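Local coordinates for protein kappa-carrageenase (Pseudoalteromonas carrageenovora, PDB 1DYP) that catalyses the endohydrolysis of beta-1,4 linkages in kappa-carrageenan, using the tunnel-shaped active site of its family 16 glycoside hydrolase catalytic domain, at residues 33-36 with 42-45; 82-87 with 235-240; 143-146 with 152-155; 160-163 with 168-171; 184-189 with 207-212. The protein carries 1 engineered substitution. All coordinates share one frame; numbering follows the deposited sequence.

Contact 1: residues 33-36 with 42-45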
# COMPACT_ATOMS: atom_id res chain seq x y z
N PHE A 33 -3.36 -13.77 -1.15
CA PHE A 33 -4.55 -12.98 -1.44
C PHE A 33 -5.52 -12.82 -0.27
O PHE A 33 -6.65 -12.37 -0.44
CB PHE A 33 -5.28 -13.58 -2.64
CG PHE A 33 -4.50 -13.51 -3.93
CD1 PHE A 33 -4.33 -12.29 -4.58
CD2 PHE A 33 -3.95 -14.65 -4.49
CE1 PHE A 33 -3.61 -12.22 -5.78
CE2 PHE A 33 -3.23 -14.59 -5.68
CZ PHE A 33 -3.06 -13.37 -6.33
N GLN A 34 -5.08 -13.21 0.92
CA GLN A 34 -5.91 -13.07 2.11
C GLN A 34 -4.97 -13.04 3.31
O GLN A 34 -4.81 -14.02 4.03
CB GLN A 34 -6.89 -14.24 2.22
CG GLN A 34 -7.93 -14.06 3.32
CD GLN A 34 -9.04 -15.09 3.25
OE1 GLN A 34 -9.82 -15.13 2.29
NE2 GLN A 34 -9.13 -15.93 4.28
N THR A 35 -4.35 -11.88 3.49
CA THR A 35 -3.39 -11.66 4.56
C THR A 35 -4.03 -11.37 5.91
O THR A 35 -5.26 -11.43 6.05
CB THR A 35 -2.47 -10.47 4.23
OG1 THR A 35 -3.25 -9.26 4.24
CG2 THR A 35 -1.86 -10.66 2.84
N GLU A 36 -3.20 -11.05 6.89
CA GLU A 36 -3.69 -10.73 8.22
C GLU A 36 -4.58 -9.50 8.08
O GLU A 36 -4.33 -8.64 7.23
CB GLU A 36 -2.51 -10.45 9.17
CG GLU A 36 -1.79 -9.10 9.02
CD GLU A 36 -0.95 -8.95 7.75
OE1 GLU A 36 -0.62 -9.97 7.10
OE2 GLU A 36 -0.58 -7.80 7.43
N SER A 42 -12.12 -6.60 6.19
CA SER A 42 -11.43 -7.87 6.23
C SER A 42 -11.09 -8.25 4.80
O SER A 42 -11.84 -7.95 3.88
CB SER A 42 -12.30 -8.95 6.87
OG SER A 42 -12.57 -8.64 8.22
N TRP A 43 -9.94 -8.89 4.63
CA TRP A 43 -9.52 -9.32 3.31
C TRP A 43 -10.22 -10.64 2.99
O TRP A 43 -10.41 -11.48 3.87
CB TRP A 43 -8.01 -9.56 3.28
CG TRP A 43 -7.20 -8.40 3.72
CD1 TRP A 43 -6.34 -8.36 4.77
CD2 TRP A 43 -7.13 -7.11 3.08
NE1 TRP A 43 -5.73 -7.13 4.84
CE2 TRP A 43 -6.20 -6.34 3.82
CE3 TRP A 43 -7.76 -6.54 1.97
CZ2 TRP A 43 -5.88 -5.03 3.47
CZ3 TRP A 43 -7.44 -5.23 1.62
CH2 TRP A 43 -6.50 -4.48 2.38
N LYS A 44 -10.60 -10.80 1.73
CA LYS A 44 -11.23 -12.04 1.30
C LYS A 44 -10.61 -12.43 -0.03
O LYS A 44 -10.53 -11.62 -0.95
CB LYS A 44 -12.75 -11.87 1.14
CG LYS A 44 -13.49 -11.60 2.44
CD LYS A 44 -13.40 -12.77 3.41
CE LYS A 44 -14.18 -12.47 4.69
NZ LYS A 44 -14.16 -13.60 5.66
N ASN A 45 -10.16 -13.68 -0.10
CA ASN A 45 -9.55 -14.20 -1.31
C ASN A 45 -10.43 -13.98 -2.54
O ASN A 45 -9.93 -13.68 -3.62
CB ASN A 45 -9.26 -15.70 -1.15
CG ASN A 45 -8.72 -16.33 -2.41
OD1 ASN A 45 -7.71 -15.88 -2.96
ND2 ASN A 45 -9.38 -17.38 -2.88
O HOH W 1 -8.01 -10.39 -1.58
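Gln34 and Asn45 share the hydrogen bond that ties residues 33-36 to 42-45. The side chain of Gln34 makes it. Its CB lies 4.0 Å from Asn45 N. CG stands opposite the backbone N of Gln34 (chi1 -171°), and this lays it alongside the other chain, 3.6 Å from Trp43 O. The chain stays extended beyond CG and brings CD up to the Lys44-Asn45 peptide. At the tip, OE1 accepts from Asn45 N at 2.8 Å. The N-H...O angle is 160°. The donor lies in the carbonyl plane, on a lone pair of OE1. The two side-chain amides do not pair with each other, and their planes are 61° apart.

Two further points flank this bond. Phe33 CB touches Asn45 OD1 at 3.4 Å, and a water sits between Phe33 O and Lys44 O. At the other end, Thr35 OG1 comes within 3.3 Å of Trp43 CD1. Glu36 O reaches the edge of the same indole, 3.2 Å from Trp43 NE1. The carboxylate of Glu36 is bound elsewhere, by Tyr120 and Lys90.

Residues 33-36 form the start of the loop between strands 31-32 and 41-43. Both of those strands pair with the long strand 75-95, one antiparallel and one parallel. Phe33 rests on Ala89, Thr35 on Lys90, and Trp43 on Ser86 and Val88. The contact thus lies where this loop and strand 41-43 both pack on strand 75-95 of the GH16 beta-sandwich.

Contact 2: residues 82-87 with 235-240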
# COMPACT_ATOMS: atom_id res chain seq x y z
N LEU A 82 -18.17 -5.35 11.33
CA LEU A 82 -17.55 -4.54 10.29
C LEU A 82 -18.50 -4.57 9.11
O LEU A 82 -19.38 -5.44 9.04
CB LEU A 82 -16.17 -5.09 9.92
CG LEU A 82 -15.15 -4.94 11.06
CD1 LEU A 82 -13.80 -5.49 10.61
CD2 LEU A 82 -15.02 -3.47 11.46
N TYR A 83 -18.32 -3.66 8.17
CA TYR A 83 -19.27 -3.56 7.07
C TYR A 83 -18.77 -3.73 5.64
O TYR A 83 -19.57 -3.79 4.71
CB TYR A 83 -19.99 -2.21 7.21
CG TYR A 83 -20.40 -1.96 8.64
CD1 TYR A 83 -21.49 -2.62 9.21
CD2 TYR A 83 -19.64 -1.12 9.47
CE1 TYR A 83 -21.81 -2.46 10.55
CE2 TYR A 83 -19.96 -0.95 10.81
CZ TYR A 83 -21.05 -1.63 11.35
OH TYR A 83 -21.36 -1.47 12.68
N TYR A 84 -17.45 -3.81 5.48
CA TYR A 84 -16.87 -3.97 4.16
C TYR A 84 -15.74 -4.98 4.13
O TYR A 84 -15.03 -5.16 5.13
CB TYR A 84 -16.32 -2.63 3.64
CG TYR A 84 -17.34 -1.52 3.56
CD1 TYR A 84 -17.67 -0.77 4.69
CD2 TYR A 84 -17.99 -1.24 2.36
CE1 TYR A 84 -18.64 0.23 4.63
CE2 TYR A 84 -18.96 -0.25 2.29
CZ TYR A 84 -19.28 0.48 3.43
OH TYR A 84 -20.25 1.46 3.36
N THR A 85 -15.58 -5.65 3.00
CA THR A 85 -14.49 -6.59 2.82
C THR A 85 -13.74 -6.06 1.61
O THR A 85 -14.31 -5.32 0.80
CB THR A 85 -14.97 -8.04 2.54
OG1 THR A 85 -15.83 -8.06 1.40
CG2 THR A 85 -15.70 -8.59 3.76
N SER A 86 -12.47 -6.40 1.48
CA SER A 86 -11.72 -5.90 0.34
C SER A 86 -10.71 -6.90 -0.19
O SER A 86 -10.65 -8.04 0.29
CB SER A 86 -11.03 -4.59 0.69
OG SER A 86 -10.65 -3.90 -0.49
N GLY A 87 -9.93 -6.47 -1.17
CA GLY A 87 -8.95 -7.35 -1.78
C GLY A 87 -7.51 -6.92 -1.58
O GLY A 87 -7.19 -5.73 -1.48
N ALA A 235 -12.88 7.54 4.59
CA ALA A 235 -14.03 8.38 4.85
C ALA A 235 -14.83 8.39 3.54
O ALA A 235 -14.24 8.41 2.46
CB ALA A 235 -13.58 9.79 5.21
N PRO A 236 -16.16 8.46 3.62
CA PRO A 236 -17.04 8.56 4.79
C PRO A 236 -17.36 7.28 5.57
O PRO A 236 -18.30 7.27 6.36
CB PRO A 236 -18.29 9.17 4.21
CG PRO A 236 -18.39 8.46 2.88
CD PRO A 236 -16.95 8.50 2.38
N HIS A 237 -16.59 6.21 5.35
CA HIS A 237 -16.87 4.95 6.02
C HIS A 237 -15.93 4.64 7.17
O HIS A 237 -15.99 3.56 7.76
CB HIS A 237 -16.81 3.82 5.00
CG HIS A 237 -17.62 4.10 3.77
ND1 HIS A 237 -18.99 4.28 3.82
CD2 HIS A 237 -17.26 4.28 2.48
CE1 HIS A 237 -19.43 4.56 2.61
NE2 HIS A 237 -18.40 4.56 1.78
N THR A 238 -15.09 5.60 7.51
CA THR A 238 -14.12 5.41 8.58
C THR A 238 -13.89 6.65 9.41
O THR A 238 -14.26 7.76 9.03
CB THR A 238 -12.74 5.03 8.00
OG1 THR A 238 -12.26 6.11 7.19
CG2 THR A 238 -12.83 3.77 7.16
N GLN A 239 -13.27 6.43 10.56
CA GLN A 239 -12.86 7.48 11.48
C GLN A 239 -11.43 7.07 11.77
O GLN A 239 -11.08 5.90 11.65
CB GLN A 239 -13.67 7.45 12.78
CG GLN A 239 -15.17 7.64 12.62
CD GLN A 239 -15.55 8.98 12.01
OE1 GLN A 239 -14.71 9.86 11.83
NE2 GLN A 239 -16.83 9.14 11.71
N TRP A 240 -10.59 8.03 12.15
CA TRP A 240 -9.21 7.72 12.45
C TRP A 240 -8.83 8.31 13.80
O TRP A 240 -8.93 9.51 14.02
CB TRP A 240 -8.30 8.28 11.36
CG TRP A 240 -6.85 8.24 11.71
CD1 TRP A 240 -6.14 9.19 12.39
CD2 TRP A 240 -5.92 7.18 11.43
NE1 TRP A 240 -4.84 8.79 12.55
CE2 TRP A 240 -4.68 7.56 11.98
CE3 TRP A 240 -6.03 5.95 10.78
CZ2 TRP A 240 -3.54 6.75 11.89
CZ3 TRP A 240 -4.90 5.14 10.69
CH2 TRP A 240 -3.67 5.54 11.24
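His237 meets Tyr84 in a buried aromatic pair. It is the one residue of 235-240 that touches 82-87. The segment starts at Ala235, directly after Arg234, a residue important for substrate recognition. A cis peptide bond then leads into Pro236. The proline ring packs on one face of the His237 imidazole, with Pro236 CG 4.0 Å above the plane.

Over the opposite face of His237 stands Tyr84 OH, 3.0 Å above the imidazole plane, offset to the rim and 3.1 Å from His237 ND1. Tyr84 CG lies anti to its own carbonyl carbon (chi1 -58°), the setting from which the phenol reaches His237. The two rings meet obliquely, centroids 4.9 Å apart and planes at 45°. Lower down, Tyr84 CE1 rests 4.0 Å from His237 CB. Both polar atoms have carbonyl partners in one nearby loop: Tyr84 OH bonds to Ser252 O, and His237 ND1 to Asn250 O. Phe256 meets both rings.

In the fold, Tyr84 belongs to the long strand 75-95 of the GH16 beta-sandwich, next to strand 225-233. Residues 235-240 follow strand 225-233, and His237 comes against Tyr84. His237 is about 7 Å from Arg234, side chain to side chain.

Thr238 begins strand 238-241 and packs on Leu233 and Val40. Gln239 follows and touches Ser248. Trp240 sets its ring edge-to-face with Phe245, within the small two-stranded antiparallel sheet of 238-241 and 244-247.

Contact 3: residues 143-146 with 152-155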
# COMPACT_ATOMS: atom_id res chain seq x y z
N LEU A 143 -3.95 6.17 -3.52
CA LEU A 143 -4.85 7.01 -4.28
C LEU A 143 -6.14 7.33 -3.57
O LEU A 143 -6.56 6.64 -2.64
CB LEU A 143 -5.19 6.33 -5.61
CG LEU A 143 -4.05 6.11 -6.60
CD1 LEU A 143 -4.54 5.23 -7.75
CD2 LEU A 143 -3.57 7.46 -7.12
N THR A 144 -6.76 8.41 -4.02
CA THR A 144 -8.05 8.86 -3.55
C THR A 144 -8.36 8.73 -2.06
O THR A 144 -9.41 8.21 -1.69
CB THR A 144 -9.17 8.15 -4.37
OG1 THR A 144 -9.05 6.72 -4.23
CG2 THR A 144 -9.02 8.50 -5.85
N GLN A 145 -7.47 9.21 -1.20
CA GLN A 145 -7.73 9.15 0.23
C GLN A 145 -7.71 10.55 0.84
O GLN A 145 -7.73 10.71 2.06
CB GLN A 145 -6.73 8.24 0.95
CG GLN A 145 -5.30 8.74 0.98
CD GLN A 145 -4.43 7.93 1.94
OE1 GLN A 145 -4.91 7.01 2.60
NE2 GLN A 145 -3.15 8.28 2.02
N LYS A 146 -7.66 11.57 -0.02
CA LYS A 146 -7.66 12.95 0.44
C LYS A 146 -8.96 13.63 0.00
O LYS A 146 -9.84 12.98 -0.57
CB LYS A 146 -6.44 13.70 -0.10
CG LYS A 146 -5.10 13.28 0.53
CD LYS A 146 -5.01 13.71 1.99
CE LYS A 146 -3.61 13.47 2.57
NZ LYS A 146 -3.30 12.04 2.79
N SER A 152 -2.77 12.64 -4.66
CA SER A 152 -2.22 11.32 -4.37
C SER A 152 -1.15 11.41 -3.30
O SER A 152 -0.51 12.45 -3.13
CB SER A 152 -1.62 10.70 -5.64
OG SER A 152 -0.59 11.52 -6.18
N ASP A 153 -0.97 10.33 -2.56
CA ASP A 153 0.04 10.28 -1.51
C ASP A 153 1.12 9.24 -1.84
O ASP A 153 0.83 8.17 -2.35
CB ASP A 153 -0.61 9.95 -0.17
CG ASP A 153 -1.58 11.00 0.26
OD1 ASP A 153 -1.19 12.19 0.33
OD2 ASP A 153 -2.74 10.65 0.53
N HIS A 154 2.36 9.59 -1.55
CA HIS A 154 3.52 8.72 -1.81
C HIS A 154 4.28 8.87 -0.51
O HIS A 154 5.22 9.66 -0.41
CB HIS A 154 4.26 9.28 -3.02
CG HIS A 154 3.37 9.56 -4.19
ND1 HIS A 154 3.05 8.60 -5.13
CD2 HIS A 154 2.65 10.66 -4.53
CE1 HIS A 154 2.18 9.09 -5.99
NE2 HIS A 154 1.92 10.34 -5.65
N ASP A 155 3.82 8.13 0.49
CA ASP A 155 4.36 8.22 1.84
C ASP A 155 5.25 7.10 2.38
O ASP A 155 5.55 6.10 1.71
CB ASP A 155 3.19 8.39 2.81
CG ASP A 155 2.36 9.60 2.50
OD1 ASP A 155 2.92 10.57 1.95
OD2 ASP A 155 1.15 9.60 2.81
O HOH W 2 -4.75 10.27 -1.76
O HOH W 3 -0.28 7.54 3.71
O HOH W 4 -0.69 11.44 3.87
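Asp153 accepts from two consecutive residues, Gln145 and Lys146, through the same oxygen. Gln145 NE2 donates to Asp153 OD2 at 2.8 Å with an N-H...O angle of 160°. The Gln145 chain stays extended beyond CG (chi2 168°), which carries NE2 across to this oxygen. Lys146 NZ makes a salt bridge to Asp153 OD2 at 2.7 Å. Both donors come from the same face of the carboxylate, above its plane. OD2 therefore takes two direct bonds, and a water bound to Gln145 N lies 3.1 Å from Asp153 OD2.

The donors have further partners. Lys146 NZ also donates a hydrogen bond to a water at 2.9 Å, and that water donates to Asp155 OD2 at 2.8 Å. A third water joins Asp155 OD2 to Gln145 NE2, with a weak bond at the amide end. Asp155 OD1 is held by His179 ND1 and Asn180 N. Gln145 OE1 accepts from Arg234 NE. With both ends of the amide bonded, its flip is fixed.

Elsewhere in the contact, Leu143 CD2 packs on Ser152 CB at 4.1 Å. Ser152 OG and His154 NE2 share a hydrogen bond of 2.8 Å, and His154 ND1 bonds to Val140 O.

Replacing Asp153 by an alanine would probably leave the Lys146 ammonium without its direct counter-charge and the Gln145 amide less firmly held, its NE2 having lost its direct acceptor.

Residues 143-146 directly follow Glu142, the proton donor, and Asp153 has a backbone bond to Glu142. These bonds are consistent with a second shell, in which Asp153 steadies Gln145 and Gln145 in turn bonds to Arg234, which is important for substrate recognition.

Contact 4: residues 160-163 with 168-171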
# COMPACT_ATOMS: atom_id res chain seq x y z
N VAL A 160 10.73 3.61 14.90
CA VAL A 160 12.15 3.70 15.21
C VAL A 160 12.32 4.04 16.68
O VAL A 160 11.52 4.78 17.26
CB VAL A 160 12.85 4.77 14.33
CG1 VAL A 160 12.25 6.15 14.60
CG2 VAL A 160 14.34 4.78 14.60
N VAL A 161 13.36 3.49 17.29
CA VAL A 161 13.62 3.74 18.70
C VAL A 161 14.23 5.12 18.92
O VAL A 161 15.31 5.42 18.42
CB VAL A 161 14.57 2.67 19.28
CG1 VAL A 161 14.90 2.98 20.73
CG2 VAL A 161 13.93 1.29 19.17
N LYS A 162 13.51 5.96 19.66
CA LYS A 162 13.95 7.32 19.98
C LYS A 162 13.96 7.46 21.49
O LYS A 162 12.94 7.24 22.15
CB LYS A 162 12.99 8.36 19.40
CG LYS A 162 12.98 8.47 17.89
CD LYS A 162 12.03 9.59 17.48
CE LYS A 162 12.01 9.82 15.98
NZ LYS A 162 11.09 10.94 15.63
N ASN A 163 15.11 7.83 22.04
CA ASN A 163 15.24 7.98 23.49
C ASN A 163 14.81 6.69 24.18
O ASN A 163 14.11 6.72 25.19
CB ASN A 163 14.40 9.15 23.99
CG ASN A 163 14.84 10.48 23.42
OD1 ASN A 163 16.03 10.80 23.41
ND2 ASN A 163 13.88 11.25 22.93
N TRP A 168 6.47 5.71 16.57
CA TRP A 168 5.80 5.65 15.28
C TRP A 168 6.00 6.96 14.53
O TRP A 168 5.89 8.04 15.10
CB TRP A 168 4.30 5.42 15.44
CG TRP A 168 3.90 4.00 15.31
CD1 TRP A 168 3.66 3.12 16.32
CD2 TRP A 168 3.67 3.29 14.09
NE1 TRP A 168 3.29 1.90 15.81
CE2 TRP A 168 3.29 1.98 14.44
CE3 TRP A 168 3.75 3.63 12.74
CZ2 TRP A 168 2.98 1.00 13.48
CZ3 TRP A 168 3.45 2.67 11.78
CH2 TRP A 168 3.07 1.37 12.16
N MSE A 169 6.29 6.84 13.24
CA MSE A 169 6.46 8.01 12.40
C MSE A 169 5.56 7.81 11.19
O MSE A 169 5.68 6.82 10.47
CB MSE A 169 7.92 8.18 11.98
CG MSE A 169 8.81 8.67 13.11
SE MSE A 169 10.66 8.86 12.64
CE MSE A 169 10.49 10.30 11.35
N ARG A 170 4.64 8.74 11.01
CA ARG A 170 3.69 8.68 9.91
C ARG A 170 3.78 9.96 9.09
O ARG A 170 4.31 10.96 9.56
CB ARG A 170 2.28 8.49 10.46
CG ARG A 170 2.16 7.27 11.36
CD ARG A 170 0.76 7.10 11.93
NE ARG A 170 0.66 5.93 12.80
CZ ARG A 170 1.20 5.85 14.01
N PRO A 171 3.26 9.94 7.86
CA PRO A 171 3.32 11.13 7.02
C PRO A 171 2.68 12.37 7.63
O PRO A 171 3.18 13.48 7.46
CB PRO A 171 2.62 10.69 5.73
CG PRO A 171 1.70 9.60 6.19
CD PRO A 171 2.55 8.84 7.17
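Beside Met169, which meets Val160 and Lys162 across the hairpin, lies the indole of Trp168. Over one indole face sits Arg170 CZ, 3.1 Å above the plane and offset to the rim; NH1 and NH2 of Arg170 are not modelled. The ring of Tyr135 also meets Trp168, with planes at about 50°. Trp168 packs on Ile159 as well.

Met169 is modelled as selenomethionine, and its selenium atom makes the contact. Val160 CG1 touches Met169 SE at 3.7 Å. Lys162 comes in across Met169 at about a right angle. Its chain is extended beyond CG, which carries the far end to the selenium: Lys162 CE and NZ are each 3.7 Å from Met169 SE. The ammonium end also lies near Met169 CG. Beyond CG, the Met169 chain bends at its last torsion (chi3 66°), which turns CE out of line beyond the selenium.

The two segments belong to the beta hairpin formed by strands 151-162 and 165-169. Backbone bonds join Val160 with Thr167 and Met169 with Asn158, so the touch between Val160 CG1 and Met169 SE is a diagonal one across the hairpin. The nearest CA atoms of the two segments are those of Val160 and Trp168, 6.6 Å apart.

Other parts of the chain complete the packing of Met169: Tyr220, and Thr177 and Asn178 of the short helix 175-178. Lys162 also lies against Phe174. The side chain of Met169 is about 10 Å from that of the nucleophile Glu137.

Contact 5: residues 184-189 with 207-212; sequences LPFDPR and YVDGEI
A type I' beta turn from Val208 to Glu211 closes the hairpin of strands 203-208 and 211-217, and Val208 and Asp209 pack against Leu184 and Phe186 of the 184-189 loop. Val208 CG1 is the shared apolar point. It lies at the edge of the Phe186 ring, 3.7 Å from Phe186 CZ, and Leu184 CD2 touches Val208 CG1 at 3.8 Å. With chi1 at 175°, Val208 turns CG1 away from its own backbone N and toward these two partners.

Asp209 comes to Phe186 from the opposite direction. Its OD2 lies 3.1 Å from Phe186 CE2, with carboxylate and ring planes 36° apart. The carboxylate is bonded elsewhere: OD2 to His193 ND1, and OD1 to Thr194 N. The His193 ring stacks on Phe186.

The loop is shaped from within. Asp187 OD1 accepts from Arg189 N at 2.8 Å, an Asx turn. The guanidinium also grips Asp187 side-on, with Arg189 NE on Asp187 OD1 at 3.0 Å and Arg189 NH2 on Asp187 OD2 at 2.9 Å. Both of these bonds use syn lone pairs.

Trading Phe186 for an alanine would probably open a gap beside Val208 CG1 and leave His193 without its stacking partner.

Apart from the touch of Asp209 OD2 on the ring, loop and hairpin meet by apolar packing. The hydrogen bond to His193 ND1 probably offsets the charge of Asp209 and may stabilise a protonated His193.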
# COMPACT_ATOMS: atom_id res chain seq x y z
N LEU A 184 -2.17 15.08 -8.98
CA LEU A 184 -2.10 14.38 -10.25
C LEU A 184 -2.60 15.23 -11.41
O LEU A 184 -3.56 15.98 -11.27
CB LEU A 184 -2.93 13.09 -10.18
CG LEU A 184 -2.52 12.05 -9.13
CD1 LEU A 184 -3.64 11.03 -8.95
CD2 LEU A 184 -1.24 11.36 -9.58
N PRO A 185 -1.95 15.12 -12.57
CA PRO A 185 -2.37 15.89 -13.74
C PRO A 185 -3.45 15.15 -14.52
O PRO A 185 -3.69 15.41 -15.70
CB PRO A 185 -1.07 16.03 -14.54
CG PRO A 185 -0.40 14.73 -14.28
CD PRO A 185 -0.61 14.54 -12.78
N PHE A 186 -4.12 14.22 -13.83
CA PHE A 186 -5.17 13.41 -14.42
C PHE A 186 -6.03 12.80 -13.32
O PHE A 186 -5.66 12.84 -12.15
CB PHE A 186 -4.55 12.30 -15.27
CG PHE A 186 -3.57 11.43 -14.51
CD1 PHE A 186 -4.03 10.43 -13.65
CD2 PHE A 186 -2.20 11.63 -14.63
CE1 PHE A 186 -3.13 9.65 -12.93
CE2 PHE A 186 -1.29 10.85 -13.91
CZ PHE A 186 -1.76 9.85 -13.05
N ASP A 187 -7.18 12.25 -13.71
CA ASP A 187 -8.06 11.59 -12.75
C ASP A 187 -7.52 10.16 -12.70
O ASP A 187 -7.53 9.45 -13.70
CB ASP A 187 -9.50 11.58 -13.26
CG ASP A 187 -10.47 11.06 -12.23
OD1 ASP A 187 -10.15 10.06 -11.56
OD2 ASP A 187 -11.57 11.64 -12.11
N PRO A 188 -7.03 9.71 -11.53
CA PRO A 188 -6.49 8.35 -11.44
C PRO A 188 -7.50 7.23 -11.66
O PRO A 188 -7.12 6.07 -11.75
CB PRO A 188 -5.88 8.32 -10.04
CG PRO A 188 -6.80 9.21 -9.27
CD PRO A 188 -7.04 10.37 -10.21
N ARG A 189 -8.77 7.58 -11.77
CA ARG A 189 -9.82 6.59 -11.99
C ARG A 189 -10.03 6.38 -13.48
O ARG A 189 -10.77 5.48 -13.89
CB ARG A 189 -11.13 7.06 -11.35
CG ARG A 189 -11.03 7.31 -9.86
CD ARG A 189 -12.30 7.93 -9.33
NE ARG A 189 -12.50 9.27 -9.89
CZ ARG A 189 -13.54 10.04 -9.61
NH1 ARG A 189 -14.49 9.60 -8.79
NH2 ARG A 189 -13.63 11.26 -10.13
N TYR A 207 7.65 7.96 -8.52
CA TYR A 207 7.31 8.35 -9.88
C TYR A 207 5.84 8.11 -10.21
O TYR A 207 5.23 7.18 -9.71
CB TYR A 207 8.12 7.56 -10.91
CG TYR A 207 9.62 7.65 -10.75
CD1 TYR A 207 10.29 6.96 -9.75
CD2 TYR A 207 10.38 8.43 -11.63
CE1 TYR A 207 11.67 7.03 -9.62
CE2 TYR A 207 11.77 8.51 -11.51
CZ TYR A 207 12.41 7.81 -10.51
OH TYR A 207 13.78 7.88 -10.39
N VAL A 208 5.29 8.97 -11.06
CA VAL A 208 3.92 8.84 -11.54
C VAL A 208 3.99 9.16 -13.03
O VAL A 208 4.34 10.28 -13.41
CB VAL A 208 2.95 9.81 -10.85
CG1 VAL A 208 1.56 9.69 -11.48
CG2 VAL A 208 2.85 9.48 -9.36
N ASP A 209 3.69 8.17 -13.86
CA ASP A 209 3.75 8.35 -15.31
C ASP A 209 5.10 8.94 -15.74
O ASP A 209 5.15 9.83 -16.59
CB ASP A 209 2.59 9.22 -15.81
CG ASP A 209 1.27 8.45 -15.87
OD1 ASP A 209 1.29 7.21 -15.76
OD2 ASP A 209 0.21 9.10 -16.05
N GLY A 210 6.17 8.45 -15.12
CA GLY A 210 7.51 8.90 -15.47
C GLY A 210 8.04 10.13 -14.76
O GLY A 210 9.25 10.37 -14.77
N GLU A 211 7.16 10.91 -14.16
CA GLU A 211 7.57 12.13 -13.46
C GLU A 211 7.91 11.86 -12.00
O GLU A 211 7.25 11.07 -11.34
CB GLU A 211 6.44 13.16 -13.53
CG GLU A 211 6.13 13.62 -14.94
CD GLU A 211 7.29 14.38 -15.55
OE1 GLU A 211 7.60 15.48 -15.05
OE2 GLU A 211 7.90 13.87 -16.51
N ILE A 212 8.96 12.51 -11.50
CA ILE A 212 9.34 12.34 -10.10
C ILE A 212 8.39 13.17 -9.25
O ILE A 212 8.29 14.39 -9.43
CB ILE A 212 10.80 12.80 -9.86
CG1 ILE A 212 11.77 11.88 -10.61
CG2 ILE A 212 11.10 12.78 -8.36
CD1 ILE A 212 13.23 12.26 -10.47

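Overall arrangement
The five contacts lie in one catalytic domain with the GH16 beta-sandwich fold. Contact 1 closes before contact 2 opens, and contacts 3, 4 and 5 follow in series inside the long loop that contact 2 closes. Contacts 1 and 2 touch through backbone bonds between the neighbouring strands 41-43 and 75-95, their centres 15 Å apart. Contacts 3 and 4 share strand 151-162 and meet where Asp155 packs on Pro171. Contacts 3 and 5 are the closest pair, with centres 11 Å apart. Contacts 1 and 5 lie on opposite sides of the chain's centre, their centres 28 Å apart. Segment 143-146 of contact 3 directly follows the proton donor, so this contact starts right beside a catalytic residue.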